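Local structure of glycosyl hydrolase family 26 (Bacteroides ovatus, 4ZXO) at residues Ile39-Glu42 with Ser48-Lys51; Asn106-Gly111 with Val122-Gln127; Arg302-Arg305 with Thr309-Tyr312. The protein is a beta-mannanase of glycoside hydrolase family 26 that probably cleaves internal beta-1,4-mannosidic linkages in galactomannan. One frame throughout, in Å; residues are numbered along the deposited sequence.

Contact 1: residues Ile39-Glu42 with Ser48-Lys51; sequences IGWE and SDVK
Ile39 and Asp49 bring the two backbones closest, their CA atoms 7.4 Å apart, where a turn leading into strand 41-42 faces the first turn of helix 49-54. The carboxylate of Asp49 spans that gap and offers one oxygen to each of two N-H donors. Asp49 OD2 takes the backbone N-H of Ile39 at 3.0 Å, on the syn side and close to the carboxylate plane. Asp49 OD1 takes the indole N-H of Trp41, NE1 to OD1 2.8 Å; this bond is nearly straight (172°) and lies in the ring plane, yet it reaches OD1 from above the carboxylate, whose plane is turned 67° from the indole. A water donates to Asp49 OD1 at 2.8 Å and to Ile39 O, closing a second bridge to the turn. With CG set between the backbone N and the carbonyl carbon (chi1 68°), the Trp41 ring also brings CZ2 within 3.8 Å of Ser48 N. Aspartate suits its place because one short carboxylate can serve a backbone and a side-chain donor together; an alanine here would probably leave the indole N-H and the Ile39 N-H without their acceptor and the turn less firmly tied to the helix. Ser48 is the N-cap, its OG accepting from Lys51 N at 2.9 Å while also bonded to Asp34. Arg47 adds a cation-pi contact to the indole, and Asn303 ND2 probably donates to Asp49 OD2, so the short hairpin of strands 37-38 and 41-42 is fastened to helix 49-54 and to the loop after strand 295-300.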
ATOM      1  N   ILE A  39      -9.713  12.779 -11.376  1.00 15.48           N
ATOM      2  CA  ILE A  39      -9.898  13.201 -12.765  1.00 16.60           C
ATOM      3  C   ILE A  39     -10.523  14.612 -12.793  1.00 17.92           C
ATOM      4  O   ILE A  39     -11.604  14.837 -12.265  1.00 18.38           O
ATOM      5  CB  ILE A  39     -10.734  12.169 -13.529  1.00 17.74           C
ATOM      6  CG1 ILE A  39     -10.005  10.818 -13.515  1.00 19.08           C
ATOM      7  CG2 ILE A  39     -10.982  12.642 -14.943  1.00 18.52           C
ATOM      8  CD1 ILE A  39      -8.516  10.905 -13.944  1.00 19.23           C
ATOM      9  N   GLY A  40      -9.797  15.574 -13.374  1.00 17.60           N
ATOM     10  CA  GLY A  40     -10.278  16.936 -13.462  1.00 17.55           C
ATOM     11  C   GLY A  40     -10.056  17.861 -12.273  1.00 18.33           C
ATOM     12  O   GLY A  40     -10.520  19.016 -12.311  1.00 19.61           O
ATOM     13  N   TRP A  41      -9.361  17.397 -11.225  1.00 18.35           N
ATOM     14  CA  TRP A  41      -9.144  18.277 -10.080  1.00 17.54           C
ATOM     15  C   TRP A  41      -7.912  17.917  -9.266  1.00 16.98           C
ATOM     16  O   TRP A  41      -7.378  16.797  -9.344  1.00 16.85           O
ATOM     17  CB  TRP A  41     -10.377  18.282  -9.160  1.00 16.97           C
ATOM     18  CG  TRP A  41     -10.547  16.953  -8.500  1.00 16.50           C
ATOM     19  CD1 TRP A  41     -11.176  15.853  -9.029  1.00 14.59           C
ATOM     20  CD2 TRP A  41     -10.071  16.569  -7.199  1.00 16.05           C
ATOM     21  NE1 TRP A  41     -11.145  14.823  -8.124  1.00 15.43           N
ATOM     22  CE2 TRP A  41     -10.453  15.227  -7.003  1.00 15.80           C
ATOM     23  CE3 TRP A  41      -9.387  17.248  -6.159  1.00 15.99           C
ATOM     24  CZ2 TRP A  41     -10.144  14.513  -5.816  1.00 15.98           C
ATOM     25  CZ3 TRP A  41      -9.093  16.554  -4.994  1.00 15.44           C
ATOM     26  CH2 TRP A  41      -9.457  15.182  -4.835  1.00 16.06           C
ATOM     27  N   GLU A  42      -7.441  18.888  -8.478  1.00 17.08           N
ATOM     28  CA  GLU A  42      -6.311  18.668  -7.579  1.00 17.31           C
ATOM     29  C   GLU A  42      -6.475  19.590  -6.391  1.00 19.11           C
ATOM     30  O   GLU A  42      -6.646  20.799  -6.563  1.00 19.68           O
ATOM     31  CB  GLU A  42      -4.974  18.950  -8.266  1.00 17.15           C
ATOM     32  CG  GLU A  42      -3.809  18.812  -7.303  1.00 17.50           C
ATOM     33  CD  GLU A  42      -2.478  18.698  -8.030  1.00 18.85           C
ATOM     34  OE1 GLU A  42      -2.444  18.814  -9.277  1.00 18.64           O
ATOM     35  OE2 GLU A  42      -1.449  18.515  -7.352  1.00 19.84           O
ATOM     36  N   SER A  48     -12.843  13.723  -3.272  1.00 14.57           N
ATOM     37  CA  SER A  48     -12.450  12.319  -3.428  1.00 13.91           C
ATOM     38  C   SER A  48     -13.219  11.755  -4.603  1.00 13.57           C
ATOM     39  O   SER A  48     -14.462  11.859  -4.589  1.00 14.13           O
ATOM     40  CB  SER A  48     -12.802  11.528  -2.180  1.00 13.95           C
ATOM     41  OG  SER A  48     -12.933  10.137  -2.482  1.00 13.96           O
ATOM     42  N   ASP A  49     -12.556  11.178  -5.626  1.00 13.58           N
ATOM     43  CA  ASP A  49     -13.365  10.611  -6.719  1.00 12.96           C
ATOM     44  C   ASP A  49     -14.219   9.449  -6.188  1.00 13.69           C
ATOM     45  O   ASP A  49     -15.365   9.235  -6.655  1.00 14.39           O
ATOM     46  CB  ASP A  49     -12.492  10.128  -7.851  1.00 13.02           C
ATOM     47  CG  ASP A  49     -12.056  11.244  -8.762  1.00 13.41           C
ATOM     48  OD1 ASP A  49     -12.524  12.404  -8.586  1.00 14.85           O
ATOM     49  OD2 ASP A  49     -11.308  10.929  -9.704  1.00 14.13           O
ATOM     50  N   VAL A  50     -13.694   8.696  -5.231  1.00 13.63           N
ATOM     51  CA  VAL A  50     -14.500   7.614  -4.638  1.00 12.56           C
ATOM     52  C   VAL A  50     -15.748   8.130  -3.914  1.00 14.06           C
ATOM     53  O   VAL A  50     -16.865   7.669  -4.182  1.00 14.11           O
ATOM     54  CB  VAL A  50     -13.624   6.755  -3.677  1.00 10.60           C
ATOM     55  CG1 VAL A  50     -14.477   5.810  -2.854  1.00 10.62           C
ATOM     56  CG2 VAL A  50     -12.630   5.973  -4.537  1.00 11.35           C
ATOM     57  N   LYS A  51     -15.579   9.125  -3.057  1.00 13.63           N
ATOM     58  CA  LYS A  51     -16.726   9.676  -2.369  1.00 13.91           C
ATOM     59  C   LYS A  51     -17.683  10.336  -3.345  1.00 15.53           C
ATOM     60  O   LYS A  51     -18.899  10.219  -3.200  1.00 16.66           O
ATOM     61  CB  LYS A  51     -16.252  10.680  -1.290  1.00 14.93           C
ATOM     62  CG  LYS A  51     -17.388  11.250  -0.412  1.00 18.12           C
ATOM     63  CD  LYS A  51     -16.807  12.093   0.694  1.00 21.85           C
ATOM     64  CE  LYS A  51     -17.877  12.808   1.522  1.00 26.41           C
ATOM     65  NZ  LYS A  51     -18.213  14.119   0.872  1.00 28.69           N
TER
HETATM   66  O   HOH W   1     -13.484  13.524 -11.006  1.00 19.80           O

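Contact 2: residues Asn106-Gly111 with Val122-Gln127; sequences NPKTGG and VASVMQ
Pro107 and Lys108 are the residues of 106-111 that touch the short, weakly bonded helix 121-125, and Asn106, just before them, shapes the turn that presents them. Its OD1 accepts twice from the chain ahead: from Lys108 N at 3.0 Å, in the carbonyl plane, and from Thr109 N at 2.9 Å, a straighter bond whose donor stands well above that plane. This is an Asx turn combined with an Asx motif, for which asparagine, with a carbonyl on a short side chain, is well fitted. Pro107 follows with its ring aimed at the helix, CG meeting Val125 CG1 at 3.7 Å. The CG1 branch lies anti to the carbonyl carbon (chi1 -59°), and the two side chains cross at about a right angle; a rigid ring against a branched residue makes a close apolar contact, and Trp138 of helix 132-147 packs on the same proline. The whole stretch belongs to the long loop that leaves strand 97-101 of the TIM barrel at its C-terminal end, the end where such barrels carry their active sites. Lys108 next lays its aliphatic part beside Ser124, CB and CD each 4.0 Å from OG, while its chain bends at the last torsion to let NZ form a salt bridge with Asp118. Ser124 OG is itself engaged by Val121 O and Asn131. Thr109 OG1 takes Gly111 N at 2.9 Å, an ST turn, and is also tied to Asp115. Between them Gly110 has positive phi, readily adopted without a side chain, and its N bonds back to Asn106 O at 3.0 Å.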
ATOM      1  N   ASN A 106      16.988   6.156  -7.335  1.00  7.70           N
ATOM      2  CA  ASN A 106      18.109   5.232  -7.471  1.00  8.21           C
ATOM      3  C   ASN A 106      19.336   5.893  -6.840  1.00  9.01           C
ATOM      4  O   ASN A 106      19.822   6.909  -7.383  1.00 10.14           O
ATOM      5  CB  ASN A 106      18.320   4.953  -8.955  1.00  8.63           C
ATOM      6  CG  ASN A 106      19.384   3.920  -9.230  1.00  9.35           C
ATOM      7  OD1 ASN A 106      20.433   3.929  -8.623  1.00 10.19           O
ATOM      8  ND2 ASN A 106      19.107   3.017 -10.149  1.00  9.95           N
ATOM      9  N   PRO A 107      19.848   5.334  -5.726  1.00  9.76           N
ATOM     10  CA  PRO A 107      20.939   6.034  -5.010  1.00 10.69           C
ATOM     11  C   PRO A 107      22.303   5.940  -5.703  1.00 13.04           C
ATOM     12  O   PRO A 107      23.215   6.693  -5.338  1.00 14.84           O
ATOM     13  CB  PRO A 107      20.982   5.332  -3.643  1.00 11.44           C
ATOM     14  CG  PRO A 107      20.423   3.923  -3.910  1.00 11.12           C
ATOM     15  CD  PRO A 107      19.337   4.149  -5.008  1.00 10.29           C
ATOM     16  N   LYS A 108      22.427   5.089  -6.717  1.00 12.70           N
ATOM     17  CA  LYS A 108      23.706   4.972  -7.400  1.00 13.27           C
ATOM     18  C   LYS A 108      23.713   5.798  -8.695  1.00 13.78           C
ATOM     19  O   LYS A 108      24.681   6.527  -8.984  1.00 16.28           O
ATOM     20  CB  LYS A 108      24.014   3.497  -7.704  1.00 13.98           C
ATOM     21  CG  LYS A 108      25.380   3.270  -8.367  1.00 16.26           C
ATOM     22  CD  LYS A 108      25.586   1.736  -8.385  1.00 19.48           C
ATOM     23  CE  LYS A 108      26.997   1.303  -8.613  1.00 21.58           C
ATOM     24  NZ  LYS A 108      27.457   1.613  -9.957  1.00 21.10           N
ATOM     25  N   THR A 109      22.632   5.690  -9.474  1.00 12.13           N
ATOM     26  CA  THR A 109      22.594   6.376 -10.773  1.00 14.36           C
ATOM     27  C   THR A 109      22.041   7.773 -10.725  1.00 15.22           C
ATOM     28  O   THR A 109      22.262   8.539 -11.652  1.00 18.04           O
ATOM     29  CB  THR A 109      21.753   5.614 -11.798  1.00 14.09           C
ATOM     30  OG1 THR A 109      20.379   5.716 -11.445  1.00 12.41           O
ATOM     31  CG2 THR A 109      22.155   4.141 -11.839  1.00 15.03           C
ATOM     32  N   GLY A 110      21.304   8.090  -9.664  1.00 14.30           N
ATOM     33  CA  GLY A 110      20.584   9.362  -9.537  1.00 13.30           C
ATOM     34  C   GLY A 110      19.274   9.343 -10.322  1.00 13.18           C
ATOM     35  O   GLY A 110      18.556  10.354 -10.353  1.00 15.20           O
ATOM     36  N   GLY A 111      18.947   8.215 -10.955  1.00 12.23           N
ATOM     37  CA  GLY A 111      17.661   8.066 -11.655  1.00 10.60           C
ATOM     38  C   GLY A 111      16.489   7.771 -10.754  1.00 10.58           C
ATOM     39  O   GLY A 111      16.608   7.834  -9.512  1.00 11.22           O
ATOM     40  N   VAL A 122      21.680  -2.191  -5.388  1.00 11.04           N
ATOM     41  CA  VAL A 122      21.468  -2.701  -4.038  1.00 11.22           C
ATOM     42  C   VAL A 122      22.821  -3.058  -3.405  1.00 11.34           C
ATOM     43  O   VAL A 122      23.050  -2.738  -2.244  1.00 11.72           O
ATOM     44  CB  VAL A 122      20.505  -3.921  -4.038  1.00 10.14           C
ATOM     45  CG1 VAL A 122      20.348  -4.504  -2.660  1.00 10.39           C
ATOM     46  CG2 VAL A 122      19.130  -3.479  -4.572  1.00  9.85           C
ATOM     47  N   ALA A 123      23.724  -3.698  -4.150  1.00 11.95           N
ATOM     48  CA  ALA A 123      25.038  -3.987  -3.597  1.00 13.41           C
ATOM     49  C   ALA A 123      25.702  -2.725  -3.046  1.00 14.26           C
ATOM     50  O   ALA A 123      26.354  -2.757  -2.014  1.00 15.96           O
ATOM     51  CB  ALA A 123      25.952  -4.635  -4.629  1.00 13.29           C
ATOM     52  N   SER A 124      25.541  -1.617  -3.744  1.00 12.40           N
ATOM     53  CA  SER A 124      26.206  -0.377  -3.334  1.00 13.32           C
ATOM     54  C   SER A 124      25.628   0.235  -2.038  1.00 13.57           C
ATOM     55  O   SER A 124      26.260   1.125  -1.424  1.00 14.33           O
ATOM     56  CB  SER A 124      26.140   0.666  -4.451  1.00 14.00           C
ATOM     57  OG  SER A 124      24.942   1.427  -4.419  1.00 13.00           O
ATOM     58  N   VAL A 125      24.447  -0.208  -1.606  1.00 13.22           N
ATOM     59  CA  VAL A 125      23.938   0.326  -0.340  1.00 12.85           C
ATOM     60  C   VAL A 125      24.073  -0.645   0.825  1.00 14.21           C
ATOM     61  O   VAL A 125      23.624  -0.349   1.933  1.00 14.44           O
ATOM     62  CB  VAL A 125      22.437   0.787  -0.416  1.00 11.65           C
ATOM     63  CG1 VAL A 125      22.267   1.860  -1.472  1.00 12.66           C
ATOM     64  CG2 VAL A 125      21.464  -0.433  -0.578  1.00 11.47           C
ATOM     65  N   MET A 126      24.655  -1.805   0.573  1.00 14.61           N
ATOM     66  CA  MET A 126      25.012  -2.726   1.666  1.00 15.35           C
ATOM     67  C   MET A 126      26.108  -2.123   2.525  1.00 17.64           C
ATOM     68  O   MET A 126      26.826  -1.239   2.060  1.00 17.52           O
ATOM     69  CB  MET A 126      25.463  -4.070   1.109  1.00 15.20           C
ATOM     70  CG  MET A 126      24.451  -4.746   0.174  1.00 16.15           C
ATOM     71  SD  MET A 126      22.977  -5.433   0.996  1.00 16.36           S
ATOM     72  CE  MET A 126      21.814  -4.007   0.890  1.00 15.40           C
ATOM     73  N   GLN A 127      26.278  -2.662   3.728  1.00 19.87           N
ATOM     74  CA  GLN A 127      27.366  -2.236   4.595  1.00 23.02           C
ATOM     75  C   GLN A 127      28.682  -2.262   3.819  1.00 22.60           C
ATOM     76  O   GLN A 127      28.975  -3.234   3.122  1.00 23.45           O
ATOM     77  CB  GLN A 127      27.442  -3.149   5.835  1.00 27.03           C
ATOM     78  CG  GLN A 127      28.654  -2.913   6.707  1.00 31.40           C
ATOM     79  CD  GLN A 127      28.566  -1.648   7.519  1.00 35.44           C
ATOM     80  OE1 GLN A 127      27.505  -1.316   8.064  1.00 36.84           O
ATOM     81  NE2 GLN A 127      29.709  -0.956   7.664  1.00 37.57           N
TER

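Contact 3: residues Arg302-Arg305 with Thr309-Tyr312; sequences RNAR and THYY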
ATOM      1  N   ARG A 302      -4.168   5.140  -8.433  1.00 10.11           N
ATOM      2  CA  ARG A 302      -4.566   6.558  -8.442  1.00 10.17           C
ATOM      3  C   ARG A 302      -5.364   6.989  -9.650  1.00 10.88           C
ATOM      4  O   ARG A 302      -5.383   6.318 -10.674  1.00 11.95           O
ATOM      5  CB  ARG A 302      -3.315   7.461  -8.313  1.00 10.13           C
ATOM      6  CG  ARG A 302      -2.416   7.438  -9.535  1.00 11.54           C
ATOM      7  CD  ARG A 302      -0.990   7.882  -9.204  1.00 13.28           C
ATOM      8  NE  ARG A 302      -0.257   8.069 -10.475  1.00 14.02           N
ATOM      9  CZ  ARG A 302      -0.208   9.217 -11.173  1.00 14.57           C
ATOM     10  NH1 ARG A 302      -0.804  10.355 -10.721  1.00 13.87           N
ATOM     11  NH2 ARG A 302       0.417   9.216 -12.359  1.00 17.41           N
ATOM     12  N   ASN A 303      -6.084   8.092  -9.485  1.00 10.93           N
ATOM     13  CA  ASN A 303      -6.803   8.705 -10.617  1.00 10.65           C
ATOM     14  C   ASN A 303      -6.003   9.894 -11.094  1.00 11.99           C
ATOM     15  O   ASN A 303      -6.092  10.976 -10.514  1.00 13.24           O
ATOM     16  CB  ASN A 303      -8.223   9.110 -10.187  1.00 11.13           C
ATOM     17  CG  ASN A 303      -9.170   7.920 -10.117  1.00 11.31           C
ATOM     18  OD1 ASN A 303      -8.719   6.765 -10.078  1.00 12.65           O
ATOM     19  ND2 ASN A 303     -10.477   8.194 -10.092  1.00 11.76           N
ATOM     20  N   ALA A 304      -5.146   9.680 -12.095  1.00 13.14           N
ATOM     21  CA  ALA A 304      -4.101  10.661 -12.432  1.00 14.17           C
ATOM     22  C   ALA A 304      -4.636  11.918 -13.095  1.00 16.18           C
ATOM     23  O   ALA A 304      -5.015  11.907 -14.275  1.00 16.69           O
ATOM     24  CB  ALA A 304      -3.037  10.004 -13.340  1.00 13.92           C
ATOM     25  N   ARG A 305      -4.595  13.011 -12.374  1.00 15.58           N
ATOM     26  CA  ARG A 305      -5.142  14.261 -12.862  1.00 18.29           C
ATOM     27  C   ARG A 305      -4.393  14.715 -14.076  1.00 19.16           C
ATOM     28  O   ARG A 305      -4.958  15.354 -14.911  1.00 20.14           O
ATOM     29  CB  ARG A 305      -5.177  15.315 -11.775  1.00 20.91           C
ATOM     30  CG  ARG A 305      -3.917  16.106 -11.505  1.00 25.78           C
ATOM     31  CD  ARG A 305      -2.859  15.314 -10.790  1.00 28.30           C
ATOM     32  NE  ARG A 305      -1.946  16.094  -9.982  1.00 26.99           N
ATOM     33  CZ  ARG A 305      -0.773  15.638  -9.601  1.00 27.57           C
ATOM     34  NH1 ARG A 305      -0.401  14.447  -9.991  1.00 27.75           N
ATOM     35  NH2 ARG A 305      -0.006  16.319  -8.830  1.00 26.68           N
ATOM     36  N   THR A 309      -6.519   9.339 -18.858  1.00 21.15           N
ATOM     37  CA  THR A 309      -6.804   7.938 -19.201  1.00 21.45           C
ATOM     38  C   THR A 309      -6.304   6.965 -18.115  1.00 20.09           C
ATOM     39  O   THR A 309      -6.648   5.765 -18.082  1.00 20.31           O
ATOM     40  CB  THR A 309      -6.115   7.558 -20.536  1.00 22.50           C
ATOM     41  OG1 THR A 309      -4.706   7.808 -20.405  1.00 23.28           O
ATOM     42  CG2 THR A 309      -6.642   8.411 -21.665  1.00 23.58           C
ATOM     43  N   HIS A 310      -5.476   7.475 -17.215  1.00 17.92           N
ATOM     44  CA  HIS A 310      -4.795   6.620 -16.256  1.00 16.65           C
ATOM     45  C   HIS A 310      -5.525   6.713 -14.933  1.00 16.09           C
ATOM     46  O   HIS A 310      -5.161   7.559 -14.078  1.00 17.31           O
ATOM     47  CB  HIS A 310      -3.315   7.068 -16.112  1.00 17.17           C
ATOM     48  CG  HIS A 310      -2.462   6.151 -15.286  1.00 18.64           C
ATOM     49  ND1 HIS A 310      -2.307   4.813 -15.572  1.00 19.26           N
ATOM     50  CD2 HIS A 310      -1.699   6.388 -14.186  1.00 19.69           C
ATOM     51  CE1 HIS A 310      -1.461   4.264 -14.717  1.00 19.20           C
ATOM     52  NE2 HIS A 310      -1.076   5.198 -13.859  1.00 20.46           N
ATOM     53  N   TYR A 311      -6.556   5.868 -14.733  1.00 13.64           N
ATOM     54  CA  TYR A 311      -7.297   5.932 -13.462  1.00 12.16           C
ATOM     55  C   TYR A 311      -7.841   4.565 -13.144  1.00 12.00           C
ATOM     56  O   TYR A 311      -8.083   3.744 -14.062  1.00 11.67           O
ATOM     57  CB  TYR A 311      -8.429   6.969 -13.532  1.00 13.10           C
ATOM     58  CG  TYR A 311      -9.456   6.710 -14.603  1.00 12.86           C
ATOM     59  CD1 TYR A 311     -10.525   5.854 -14.371  1.00 13.20           C
ATOM     60  CD2 TYR A 311      -9.360   7.335 -15.846  1.00 13.52           C
ATOM     61  CE1 TYR A 311     -11.470   5.601 -15.330  1.00 13.67           C
ATOM     62  CE2 TYR A 311     -10.303   7.108 -16.851  1.00 14.41           C
ATOM     63  CZ  TYR A 311     -11.374   6.250 -16.589  1.00 14.54           C
ATOM     64  OH  TYR A 311     -12.335   6.040 -17.585  1.00 15.85           O
ATOM     65  N   TYR A 312      -8.017   4.297 -11.863  1.00 12.00           N
ATOM     66  CA  TYR A 312      -8.404   2.962 -11.433  1.00 11.75           C
ATOM     67  C   TYR A 312      -9.621   2.967 -10.518  1.00 11.67           C
ATOM     68  O   TYR A 312     -10.142   1.917 -10.226  1.00 11.93           O
ATOM     69  CB  TYR A 312      -7.209   2.252 -10.742  1.00 11.05           C
ATOM     70  CG  TYR A 312      -6.045   2.040 -11.708  1.00 11.06           C
ATOM     71  CD1 TYR A 312      -5.895   0.846 -12.417  1.00 10.83           C
ATOM     72  CD2 TYR A 312      -5.134   3.065 -11.944  1.00 11.58           C
ATOM     73  CE1 TYR A 312      -4.862   0.667 -13.326  1.00 11.77           C
ATOM     74  CE2 TYR A 312      -4.106   2.912 -12.847  1.00 10.88           C
ATOM     75  CZ  TYR A 312      -3.940   1.694 -13.513  1.00 10.97           C
ATOM     76  OH  TYR A 312      -2.895   1.574 -14.404  1.00 12.76           O
TER
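Asn303 OD1 is held by two backbone N-H groups, that of Tyr312 across the contact and that of Ala313 just beyond it. The Tyr312 N to Asn303 OD1 bond is 3.1 Å long and bent at 148°, its donor standing above the amide plane. With CG beside the backbone N (chi1 -77°), the Asn303 amide comes over the CB of Tyr311, which lies 3.5 Å from Asn303 OD1. Asparagine suits this place because the other end of the same amide, ND2, is turned to Asp49 on helix 49-54. One residue on, Ala304 N gives a shorter bond to His310 O, 2.9 Å, joining the two backbones. A third link is a CA-H...O contact, Tyr311 CA to Arg302 O at 3.4 Å. Arg302 O also lies at the edge of the Tyr312 ring, in its plane, 3.5 Å from Tyr312 CD2. The His310 ring turns an edge to both Ala304 CB and Arg302, its CD2 being 4.0 Å from Arg302 NH2. Its plane stands 64° from the guanidinium, and the methyl of Ala304 sits over the rim of one guanidinium face; a small residue fits between the larger groups. Arg302 NH2 forms a salt bridge with Glu306, and His310 ND1 bonds to Glu274. Tyr311 meets Tyr315 edge to face, and its OH bonds to Gln318. Together these contacts close the start of the loop that runs from barrel strand 295-300 to helix 321-328, pinning it against the loop carrying Glu274, which follows strand 266-271, and against helix 49-54.

How the contacts relate
Along the chain the three contacts come in series, in numerical order. All belong to connections around the parallel barrel sheet rather than to its strands. Contacts 1 and 3 are neighbours, with centres 10 Å apart, and they touch: a salt bridge joins Glu42 to Arg305, and Ile39 CD1 packs on the Ala304 carbonyl. The loop after strand 27-32 is thus fastened to the one after the neighbouring strand 295-300, which probably shapes one side of the barrel's C-terminal end, where TIM-barrel hydrolases carry their active sites. Contact 2, after strand 97-101, lies apart, its centre 36 Å from contact 1 and 30 Å from contact 3, in a different loop region.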